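Long-range contacts in transcription factor tau subunit sfc1 (Schizosaccharomyces pombe, PDB 4BJJ), which helps TFIIIC activate tRNA and 5S RNA genes as part of its tauA domain, which binds boxA promoter DNA, and is present here as its N-terminal Sfc7-interacting domain: residues 12-17 with 97-102; 53-58 with 67-72; 76-81 with 90-95. The protein carries 3 engineered substitutions. All coordinates share one frame; numbering follows the deposited sequence.

In the fold
Strand 88-100 is the common element: contact 1 sets it parallel to strand 12-18, and contact 3 pairs its earlier half with strand 78-83. Contact 2 joins strand 55-56 to strand 68-73, which is itself a neighbour of 88-100, with Leu100 N lying 2.8 Å from Arg71 O. The centre of contact 1 is about 11 Å from that of contact 2 and about 13 Å from that of contact 3. Contacts 2 and 3, about 24 Å apart between centres, lie on opposite sides of the chain's centre, both nested within the loop that contact 1 closes. A bound mercury ion lies nearest contact 1, about 6 Å from the side chain of Ala14.

Contact 1 (12-17 with 97-102)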
loop_
_atom_site.group_PDB
_atom_site.type_symbol
_atom_site.label_atom_id
_atom_site.label_comp_id
_atom_site.label_asym_id
_atom_site.label_seq_id
_atom_site.Cartn_x
_atom_site.Cartn_y
_atom_site.Cartn_z
ATOM N N GLU A 12 9.400 6.278 -4.367
ATOM C CA GLU A 12 7.974 6.250 -4.577
ATOM C C GLU A 12 7.518 4.941 -5.203
ATOM O O GLU A 12 8.280 4.262 -5.880
ATOM C CB GLU A 12 7.584 7.434 -5.436
ATOM C CG GLU A 12 7.872 8.784 -4.781
ATOM C CD GLU A 12 7.312 9.946 -5.582
ATOM O OE1 GLU A 12 7.285 9.822 -6.827
ATOM O OE2 GLU A 12 6.872 10.962 -4.973
ATOM N N TYR A 13 6.258 4.588 -4.960
ATOM C CA TYR A 13 5.708 3.327 -5.439
ATOM C C TYR A 13 4.286 3.487 -5.930
ATOM O O TYR A 13 3.597 4.437 -5.557
ATOM C CB TYR A 13 5.668 2.297 -4.320
ATOM C CG TYR A 13 7.004 1.903 -3.784
ATOM C CD1 TYR A 13 7.689 2.718 -2.901
ATOM C CD2 TYR A 13 7.573 0.705 -4.151
ATOM C CE1 TYR A 13 8.917 2.342 -2.415
ATOM C CE2 TYR A 13 8.760 0.320 -3.671
ATOM C CZ TYR A 13 9.439 1.128 -2.801
ATOM O OH TYR A 13 10.659 0.697 -2.336
ATOM N N ALA A 14 3.851 2.525 -6.743
ATOM C CA ALA A 14 2.431 2.339 -7.026
ATOM C C ALA A 14 1.906 1.121 -6.273
ATOM O O ALA A 14 2.634 0.167 -6.026
ATOM C CB ALA A 14 2.223 2.138 -8.512
ATOM N N LEU A 15 0.627 1.121 -5.950
ATOM C CA LEU A 15 0.078 0.033 -5.152
ATOM C C LEU A 15 -1.118 -0.537 -5.863
ATOM O O LEU A 15 -1.990 0.190 -6.275
ATOM C CB LEU A 15 -0.315 0.542 -3.769
ATOM C CG LEU A 15 -1.175 -0.380 -2.898
ATOM C CD1 LEU A 15 -0.359 -1.573 -2.448
ATOM C CD2 LEU A 15 -1.747 0.393 -1.711
ATOM N N ILE A 16 -1.136 -1.851 -6.009
ATOM C CA ILE A 16 -2.251 -2.543 -6.593
ATOM C C ILE A 16 -2.977 -3.328 -5.513
ATOM O O ILE A 16 -2.430 -4.265 -4.944
ATOM C CB ILE A 16 -1.777 -3.488 -7.687
ATOM C CG1 ILE A 16 -1.096 -2.688 -8.786
ATOM C CG2 ILE A 16 -2.944 -4.239 -8.282
ATOM C CD1 ILE A 16 -0.302 -3.531 -9.748
ATOM N N GLU A 17 -4.220 -2.957 -5.241
ATOM C CA GLU A 17 -5.021 -3.673 -4.242
ATOM C C GLU A 17 -5.830 -4.779 -4.899
ATOM O O GLU A 17 -6.962 -4.574 -5.318
ATOM C CB GLU A 17 -5.907 -2.701 -3.458
ATOM C CG GLU A 17 -5.107 -1.723 -2.590
ATOM C CD GLU A 17 -5.974 -0.887 -1.633
ATOM O OE1 GLU A 17 -7.226 -1.037 -1.608
ATOM O OE2 GLU A 17 -5.391 -0.063 -0.899
ATOM N N GLN A 97 0.282 6.332 -6.202
ATOM C CA GLN A 97 -0.966 5.913 -6.831
ATOM C C GLN A 97 -1.414 4.507 -6.441
ATOM O O GLN A 97 -0.611 3.627 -6.156
ATOM C CB GLN A 97 -0.908 6.027 -8.369
ATOM C CG GLN A 97 -2.039 6.939 -8.860
ATOM C CD GLN A 97 -2.020 7.212 -10.343
ATOM O OE1 GLN A 97 -1.865 6.312 -11.154
ATOM N NE2 GLN A 97 -2.232 8.459 -10.705
ATOM N N VAL A 98 -2.724 4.312 -6.457
ATOM C CA VAL A 98 -3.322 3.057 -6.068
ATOM C C VAL A 98 -4.264 2.584 -7.155
ATOM O O VAL A 98 -5.079 3.353 -7.639
ATOM C CB VAL A 98 -4.126 3.209 -4.757
ATOM C CG1 VAL A 98 -4.449 1.867 -4.199
ATOM C CG2 VAL A 98 -3.327 3.964 -3.751
ATOM N N PHE A 99 -4.147 1.317 -7.524
ATOM C CA PHE A 99 -5.145 0.645 -8.346
ATOM C C PHE A 99 -6.055 -0.163 -7.413
ATOM O O PHE A 99 -5.625 -1.126 -6.765
ATOM C CB PHE A 99 -4.463 -0.259 -9.374
ATOM C CG PHE A 99 -3.561 0.475 -10.337
ATOM C CD1 PHE A 99 -2.267 0.828 -9.967
ATOM C CD2 PHE A 99 -4.013 0.810 -11.621
ATOM C CE1 PHE A 99 -1.441 1.485 -10.848
ATOM C CE2 PHE A 99 -3.186 1.476 -12.515
ATOM C CZ PHE A 99 -1.895 1.806 -12.133
ATOM N N LEU A 100 -7.304 0.264 -7.341
ATOM C CA LEU A 100 -8.280 -0.269 -6.400
ATOM C C LEU A 100 -9.160 -1.301 -7.075
ATOM O O LEU A 100 -10.021 -0.973 -7.888
ATOM C CB LEU A 100 -9.151 0.860 -5.851
ATOM C CG LEU A 100 -8.402 1.992 -5.133
ATOM C CD1 LEU A 100 -9.190 3.281 -5.203
ATOM C CD2 LEU A 100 -8.110 1.683 -3.700
ATOM N N PHE A 101 -8.921 -2.556 -6.735
ATOM C CA PHE A 101 -9.775 -3.635 -7.171
ATOM C C PHE A 101 -10.651 -4.135 -6.022
ATOM O O PHE A 101 -11.785 -4.515 -6.258
ATOM C CB PHE A 101 -8.952 -4.775 -7.753
ATOM C CG PHE A 101 -8.415 -4.493 -9.095
ATOM C CD1 PHE A 101 -9.265 -4.368 -10.175
ATOM C CD2 PHE A 101 -7.063 -4.358 -9.288
ATOM C CE1 PHE A 101 -8.770 -4.109 -11.424
ATOM C CE2 PHE A 101 -6.567 -4.098 -10.545
ATOM C CZ PHE A 101 -7.427 -3.984 -11.623
ATOM N N ARG A 102 -10.140 -4.142 -4.785
ATOM C CA ARG A 102 -10.985 -4.518 -3.635
ATOM C C ARG A 102 -12.060 -3.486 -3.430
ATOM O O ARG A 102 -11.866 -2.317 -3.754
ATOM C CB ARG A 102 -10.173 -4.633 -2.350
ATOM C CG ARG A 102 -9.007 -5.546 -2.496
ATOM C CD ARG A 102 -8.458 -5.973 -1.183
ATOM N NE ARG A 102 -7.529 -5.005 -0.636
ATOM C CZ ARG A 102 -6.206 -5.048 -0.780
ATOM N NH1 ARG A 102 -5.621 -6.009 -1.491
ATOM N NH2 ARG A 102 -5.464 -4.117 -0.195
HETATM O O HOH W 1 -9.055 -1.514 -3.414
#
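The carbonyl oxygen of Glu17 takes two successive backbone amides, Phe101 N at 3.1 Å and Arg102 N at 3.3 Å, which reach it from opposite faces of its carbonyl plane. This fork closes a parallel pairing whose shortest bond runs from Phe99 N to Leu15 O, 2.7 Å. Leu15 N to Gln97 O and Glu17 N to Phe99 O continue it. On one face Ile16 CG1 comes obliquely onto Phe99 CD1 at 3.9 Å, and Ala14 CB, at the edge of the Phe99 ring, also packs on Cys42 and Ser45 of helix 35-47. On the other, Leu15 CD2 lies beside Val98 CG1 at 4.0 Å. Glu17 runs alongside Leu100, its OE1 3.5 Å from Leu100 CD2. A bend at chi3 (-84°) folds Arg102 back, and Glu17 CB sits over the centre of the guanidinium face. Carboxylate and guanidinium planes are nearly parallel but offset, and no N-H points at Glu17 OE1, so its long bridge to Arg102 NH2, 3.8 Å, is one of charge alone. Water 1 donates to Glu17 OE1 and to Arg102 O. Stronger partners lie outside: Arg75 and a basic side chain of the other protein chain for Glu17 OE2, an acidic side chain of that chain for Arg102 NH2. The positive charges probably keep buried Glu17 ionised; salt bridges and strand pairing with 13-17 tie the partner chain here.

Contact 2 (53-58 with 67-72)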
loop_
_atom_site.group_PDB
_atom_site.type_symbol
_atom_site.label_atom_id
_atom_site.label_comp_id
_atom_site.label_asym_id
_atom_site.label_seq_id
_atom_site.Cartn_x
_atom_site.Cartn_y
_atom_site.Cartn_z
ATOM N N LEU A 53 -4.134 2.831 -15.981
ATOM C CA LEU A 53 -5.131 1.859 -16.377
ATOM C C LEU A 53 -4.607 0.465 -16.020
ATOM O O LEU A 53 -3.446 0.155 -16.217
ATOM C CB LEU A 53 -5.364 1.975 -17.904
ATOM C CG LEU A 53 -6.478 1.132 -18.507
ATOM C CD1 LEU A 53 -7.063 1.821 -19.702
ATOM C CD2 LEU A 53 -5.981 -0.250 -18.896
ATOM N N LEU A 54 -5.480 -0.389 -15.526
ATOM C CA LEU A 54 -5.117 -1.766 -15.282
ATOM C C LEU A 54 -6.385 -2.604 -15.234
ATOM O O LEU A 54 -7.402 -2.192 -14.689
ATOM C CB LEU A 54 -4.327 -1.869 -13.979
ATOM C CG LEU A 54 -3.717 -3.201 -13.568
ATOM C CD1 LEU A 54 -2.705 -3.698 -14.562
ATOM C CD2 LEU A 54 -3.065 -3.036 -12.192
ATOM N N GLU A 55 -6.299 -3.797 -15.793
ATOM C CA GLU A 55 -7.444 -4.671 -15.926
ATOM C C GLU A 55 -7.241 -5.998 -15.159
ATOM O O GLU A 55 -6.156 -6.563 -15.158
ATOM C CB GLU A 55 -7.653 -4.930 -17.410
ATOM C CG GLU A 55 -9.017 -5.431 -17.775
ATOM C CD GLU A 55 -9.202 -5.502 -19.266
ATOM O OE1 GLU A 55 -9.577 -4.471 -19.849
ATOM O OE2 GLU A 55 -8.966 -6.583 -19.849
ATOM N N LEU A 56 -8.294 -6.468 -14.494
ATOM C CA LEU A 56 -8.231 -7.686 -13.699
ATOM C C LEU A 56 -9.139 -8.768 -14.269
ATOM O O LEU A 56 -10.326 -8.544 -14.565
ATOM C CB LEU A 56 -8.631 -7.398 -12.251
ATOM C CG LEU A 56 -8.669 -8.595 -11.286
ATOM C CD1 LEU A 56 -7.277 -9.095 -10.956
ATOM C CD2 LEU A 56 -9.395 -8.203 -10.030
ATOM N N ASN A 57 -8.555 -9.946 -14.405
ATOM C CA ASN A 57 -9.264 -11.118 -14.899
ATOM C C ASN A 57 -9.006 -12.332 -13.998
ATOM O O ASN A 57 -8.030 -13.057 -14.184
ATOM C CB ASN A 57 -8.798 -11.417 -16.328
ATOM C CG ASN A 57 -9.665 -12.417 -17.015
ATOM O OD1 ASN A 57 -10.670 -12.860 -16.480
ATOM N ND2 ASN A 57 -9.284 -12.782 -18.209
ATOM N N LEU A 58 -9.874 -12.531 -13.014
ATOM C CA LEU A 58 -9.707 -13.603 -12.028
ATOM C C LEU A 58 -10.032 -14.995 -12.532
ATOM O O LEU A 58 -9.502 -15.973 -12.013
ATOM C CB LEU A 58 -10.584 -13.344 -10.810
ATOM C CG LEU A 58 -10.219 -12.138 -9.952
ATOM C CD1 LEU A 58 -11.267 -11.972 -8.869
ATOM C CD2 LEU A 58 -8.825 -12.304 -9.372
ATOM N N PRO A 67 -13.883 -9.322 -17.297
ATOM C CA PRO A 67 -12.725 -8.525 -16.857
ATOM C C PRO A 67 -13.085 -7.107 -16.372
ATOM O O PRO A 67 -13.977 -6.464 -16.896
ATOM C CB PRO A 67 -11.860 -8.423 -18.108
ATOM C CG PRO A 67 -12.239 -9.579 -18.937
ATOM C CD PRO A 67 -13.694 -9.870 -18.647
ATOM N N VAL A 68 -12.377 -6.632 -15.358
ATOM C CA VAL A 68 -12.735 -5.399 -14.677
ATOM C C VAL A 68 -11.558 -4.433 -14.702
ATOM O O VAL A 68 -10.422 -4.832 -14.477
ATOM C CB VAL A 68 -13.149 -5.723 -13.190
ATOM C CG1 VAL A 68 -13.072 -4.515 -12.303
ATOM C CG2 VAL A 68 -14.538 -6.294 -13.158
ATOM N N GLN A 69 -11.850 -3.158 -14.928
ATOM C CA GLN A 69 -10.853 -2.096 -14.848
ATOM C C GLN A 69 -10.747 -1.536 -13.430
ATOM O O GLN A 69 -11.757 -1.346 -12.758
ATOM C CB GLN A 69 -11.242 -0.972 -15.793
ATOM C CG GLN A 69 -11.361 -1.395 -17.256
ATOM C CD GLN A 69 -10.100 -1.183 -18.061
ATOM O OE1 GLN A 69 -9.087 -0.718 -17.552
ATOM N NE2 GLN A 69 -10.162 -1.522 -19.338
ATOM N N ALA A 70 -9.525 -1.283 -12.969
ATOM C CA ALA A 70 -9.310 -0.667 -11.671
ATOM C C ALA A 70 -9.779 0.762 -11.651
ATOM O O ALA A 70 -9.663 1.467 -12.640
ATOM C CB ALA A 70 -7.844 -0.674 -11.311
ATOM N N ARG A 71 -10.252 1.184 -10.490
ATOM C CA ARG A 71 -10.366 2.577 -10.161
ATOM C C ARG A 71 -8.993 3.028 -9.686
ATOM O O ARG A 71 -8.391 2.405 -8.827
ATOM C CB ARG A 71 -11.422 2.790 -9.078
ATOM C CG ARG A 71 -12.839 2.517 -9.563
ATOM C CD ARG A 71 -13.850 3.278 -8.739
ATOM N NE ARG A 71 -14.028 4.645 -9.225
ATOM C CZ ARG A 71 -14.670 5.599 -8.554
ATOM N NH1 ARG A 71 -15.182 5.342 -7.354
ATOM N NH2 ARG A 71 -14.788 6.814 -9.071
ATOM N N VAL A 72 -8.496 4.111 -10.271
ATOM C CA VAL A 72 -7.170 4.602 -9.969
ATOM C C VAL A 72 -7.293 5.867 -9.134
ATOM O O VAL A 72 -8.067 6.766 -9.470
ATOM C CB VAL A 72 -6.418 4.923 -11.243
ATOM C CG1 VAL A 72 -4.992 5.360 -10.928
ATOM C CG2 VAL A 72 -6.444 3.733 -12.151
HETATM O O HOH W 2 -8.105 1.010 -14.502
#
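Leu56 and Val68 form the tight part of this contact, a hydrogen-bonded antiparallel pair in which Leu56 N gives to Val68 O at 2.7 Å and Val68 N returns to Leu56 O at 2.9 Å. Ala70 N extends the row with an almost straight bond to Leu54 O, 2.9 Å at 171°. Beyond it a water stands in for direct pairing, accepting from Leu54 N and donating to Ala70 O. On its own face Leu56 meets Phe101, as does Ala70, while Leu54 packs on Ile16 and Phe99, so the hairpin lies against the strand and turn of contact 1. The face of Glu55 and Gln69 is looser and largely solvent-exposed, the two facing each other as a non-hydrogen-bonded pair. A bend at chi2 (-94°) turns the Gln69 amide across the strands, with Gln69 OE1 coming 3.3 Å from Leu53 CG. Gln69 NE2 is 3.0 Å from Glu55 OE1, yet amide and carboxylate planes stand at 90° and the angle is too poor for a hydrogen bond. The extended Glu55 chain runs alongside Pro67, with OE2 3.8 Å from Pro67 CB. The segments are held together mainly by their backbones, while Leu54 and Leu56 anchor the hairpin on its neighbours and outer polar groups add little. This is a short beta hairpin with a long connecting loop, on the edge of the curled sheet in the Tau95 triple-barrel family domain.

Contact 3 (76-81 with 90-95); sequences NDLLVT and QNVSRI
Ile95 and Asp77 meet at one end of the contact: Ile95 CD1 touches Asp77 CB at 3.8 Å, and Ile95 N donates to Asp77 O from above the carbonyl plane. Ile95 CG1, set beside its own backbone N (chi1 -63°), also lies 4.2 Å from Leu79 CB, while Ile95 CD1 comes 3.6 Å from Leu78 O. Further along, Leu79 and Ser93 exchange two backbone bonds, the shorter from Leu79 N to Ser93 O at 2.7 Å. On the reverse face Val92 CG1 touches both Leu78 CB, at 4.1 Å, and Val80 CG2, while Leu78 CD2 rests on Arg94 CG at 4.0 Å. Thr81 O receives two amides, Gln90 N at 2.7 Å and Asn91 N at 3.2 Å. Waters form the next layer: water 5 donates to Leu79 O and Thr81 OG1, and water 4 donates to both Asp77 OD2 and Ile95 O. Outside the segments Arg75 forms a salt bridge with Asp77, Leu15 backs Ile95, and Tyr13 packs on Leu79 and Ser93. An alanine in place of Ile95 would lose CG2 as well as the CG1-CD1 branch and is likely to open a gap beside Asp77 CB and Leu79 CB and take from Leu15 the methyl that packs on it. Thr81 OG1 bonds to a polar side chain of the other protein chain, and a strand of that chain pairs antiparallel with 78-81. The result is an antiparallel hairpin with a classic beta bulge at Gln90 and Asn91 opposite Thr81, in a sheet that continues across the subunit interface.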
loop_
_atom_site.group_PDB
_atom_site.type_symbol
_atom_site.label_atom_id
_atom_site.label_comp_id
_atom_site.label_asym_id
_atom_site.label_seq_id
_atom_site.Cartn_x
_atom_site.Cartn_y
_atom_site.Cartn_z
ATOM N N ASN A 76 -2.643 9.138 0.588
ATOM C CA ASN A 76 -1.384 9.526 1.179
ATOM C C ASN A 76 -0.751 8.340 1.865
ATOM O O ASN A 76 -0.153 8.462 2.934
ATOM C CB ASN A 76 -1.603 10.678 2.148
ATOM C CG ASN A 76 -2.714 10.411 3.151
ATOM O OD1 ASN A 76 -3.377 9.374 3.134
ATOM N ND2 ASN A 76 -2.912 11.361 4.039
ATOM N N ASP A 77 -0.865 7.181 1.232
ATOM C CA ASP A 77 -0.371 5.964 1.835
ATOM C C ASP A 77 1.151 5.967 1.847
ATOM O O ASP A 77 1.808 6.563 0.983
ATOM C CB ASP A 77 -0.872 4.737 1.076
ATOM C CG ASP A 77 -2.376 4.761 0.826
ATOM O OD1 ASP A 77 -3.127 4.976 1.793
ATOM O OD2 ASP A 77 -2.807 4.565 -0.337
ATOM N N LEU A 78 1.707 5.266 2.823
ATOM C CA LEU A 78 3.139 5.164 2.951
ATOM C C LEU A 78 3.517 3.718 2.984
ATOM O O LEU A 78 2.737 2.872 3.397
ATOM C CB LEU A 78 3.634 5.860 4.226
ATOM C CG LEU A 78 3.252 7.337 4.366
ATOM C CD1 LEU A 78 3.642 7.826 5.750
ATOM C CD2 LEU A 78 3.951 8.180 3.328
ATOM N N LEU A 79 4.723 3.444 2.528
ATOM C CA LEU A 79 5.273 2.122 2.594
ATOM C C LEU A 79 6.406 2.160 3.622
ATOM O O LEU A 79 7.348 2.928 3.487
ATOM C CB LEU A 79 5.798 1.689 1.238
ATOM C CG LEU A 79 6.384 0.285 1.271
ATOM C CD1 LEU A 79 5.295 -0.774 1.494
ATOM C CD2 LEU A 79 7.141 0.035 0.015
ATOM N N VAL A 80 6.302 1.317 4.638
ATOM C CA VAL A 80 7.202 1.395 5.774
ATOM C C VAL A 80 7.988 0.111 5.883
ATOM O O VAL A 80 7.428 -0.975 6.057
ATOM C CB VAL A 80 6.421 1.649 7.070
ATOM C CG1 VAL A 80 7.356 1.708 8.261
ATOM C CG2 VAL A 80 5.632 2.945 6.959
ATOM N N THR A 81 9.301 0.251 5.752
ATOM C CA THR A 81 10.205 -0.881 5.819
ATOM C C THR A 81 10.813 -0.952 7.219
ATOM O O THR A 81 11.444 0.002 7.669
ATOM C CB THR A 81 11.326 -0.734 4.771
ATOM O OG1 THR A 81 10.750 -0.540 3.470
ATOM C CG2 THR A 81 12.214 -1.964 4.749
ATOM N N GLN A 90 13.570 1.204 8.928
ATOM C CA GLN A 90 14.674 1.314 7.987
ATOM C C GLN A 90 14.377 2.347 6.872
ATOM O O GLN A 90 15.266 3.069 6.403
ATOM C CB GLN A 90 14.930 -0.078 7.391
ATOM C CG GLN A 90 16.147 -0.192 6.496
ATOM C CD GLN A 90 17.448 -0.142 7.269
ATOM O OE1 GLN A 90 17.466 -0.293 8.503
ATOM N NE2 GLN A 90 18.555 0.073 6.549
ATOM N N ASN A 91 13.123 2.413 6.439
ATOM C CA ASN A 91 12.753 3.306 5.346
ATOM C C ASN A 91 11.251 3.602 5.327
ATOM O O ASN A 91 10.409 2.740 5.655
ATOM C CB ASN A 91 13.209 2.705 4.007
ATOM C CG ASN A 91 13.273 3.748 2.866
ATOM O OD1 ASN A 91 12.523 3.666 1.892
ATOM N ND2 ASN A 91 14.185 4.708 2.982
ATOM N N VAL A 92 10.923 4.836 4.965
ATOM C CA VAL A 92 9.543 5.213 4.670
ATOM C C VAL A 92 9.467 5.825 3.277
ATOM O O VAL A 92 10.236 6.712 2.962
ATOM C CB VAL A 92 8.974 6.223 5.687
ATOM C CG1 VAL A 92 7.492 6.486 5.405
ATOM C CG2 VAL A 92 9.172 5.726 7.120
ATOM N N SER A 93 8.516 5.361 2.466
ATOM C CA SER A 93 8.343 5.832 1.087
ATOM C C SER A 93 6.875 6.118 0.778
ATOM O O SER A 93 5.986 5.505 1.348
ATOM C CB SER A 93 8.855 4.785 0.096
ATOM O OG SER A 93 10.155 4.374 0.426
ATOM N N ARG A 94 6.630 7.043 -0.139
ATOM C CA ARG A 94 5.265 7.354 -0.520
ATOM C C ARG A 94 4.740 6.407 -1.609
ATOM O O ARG A 94 5.446 6.034 -2.522
ATOM C CB ARG A 94 5.154 8.798 -0.978
ATOM C CG ARG A 94 5.551 9.782 0.081
ATOM C CD ARG A 94 5.351 11.213 -0.389
ATOM N NE ARG A 94 3.974 11.487 -0.793
ATOM C CZ ARG A 94 3.568 12.604 -1.408
ATOM N NH1 ARG A 94 4.446 13.548 -1.702
ATOM N NH2 ARG A 94 2.280 12.778 -1.731
ATOM N N ILE A 95 3.499 5.981 -1.435
ATOM C CA ILE A 95 2.751 5.274 -2.435
ATOM C C ILE A 95 1.953 6.396 -3.146
ATOM O O ILE A 95 1.026 6.975 -2.575
ATOM C CB ILE A 95 1.828 4.231 -1.763
ATOM C CG1 ILE A 95 2.660 3.181 -1.035
ATOM C CG2 ILE A 95 0.921 3.547 -2.763
ATOM C CD1 ILE A 95 1.848 2.275 -0.089
HETATM O O HOH W 3 1.820 9.025 -0.225
HETATM O O HOH W 4 -1.741 6.865 -2.017
HETATM O O HOH W 5 9.920 2.304 2.424
#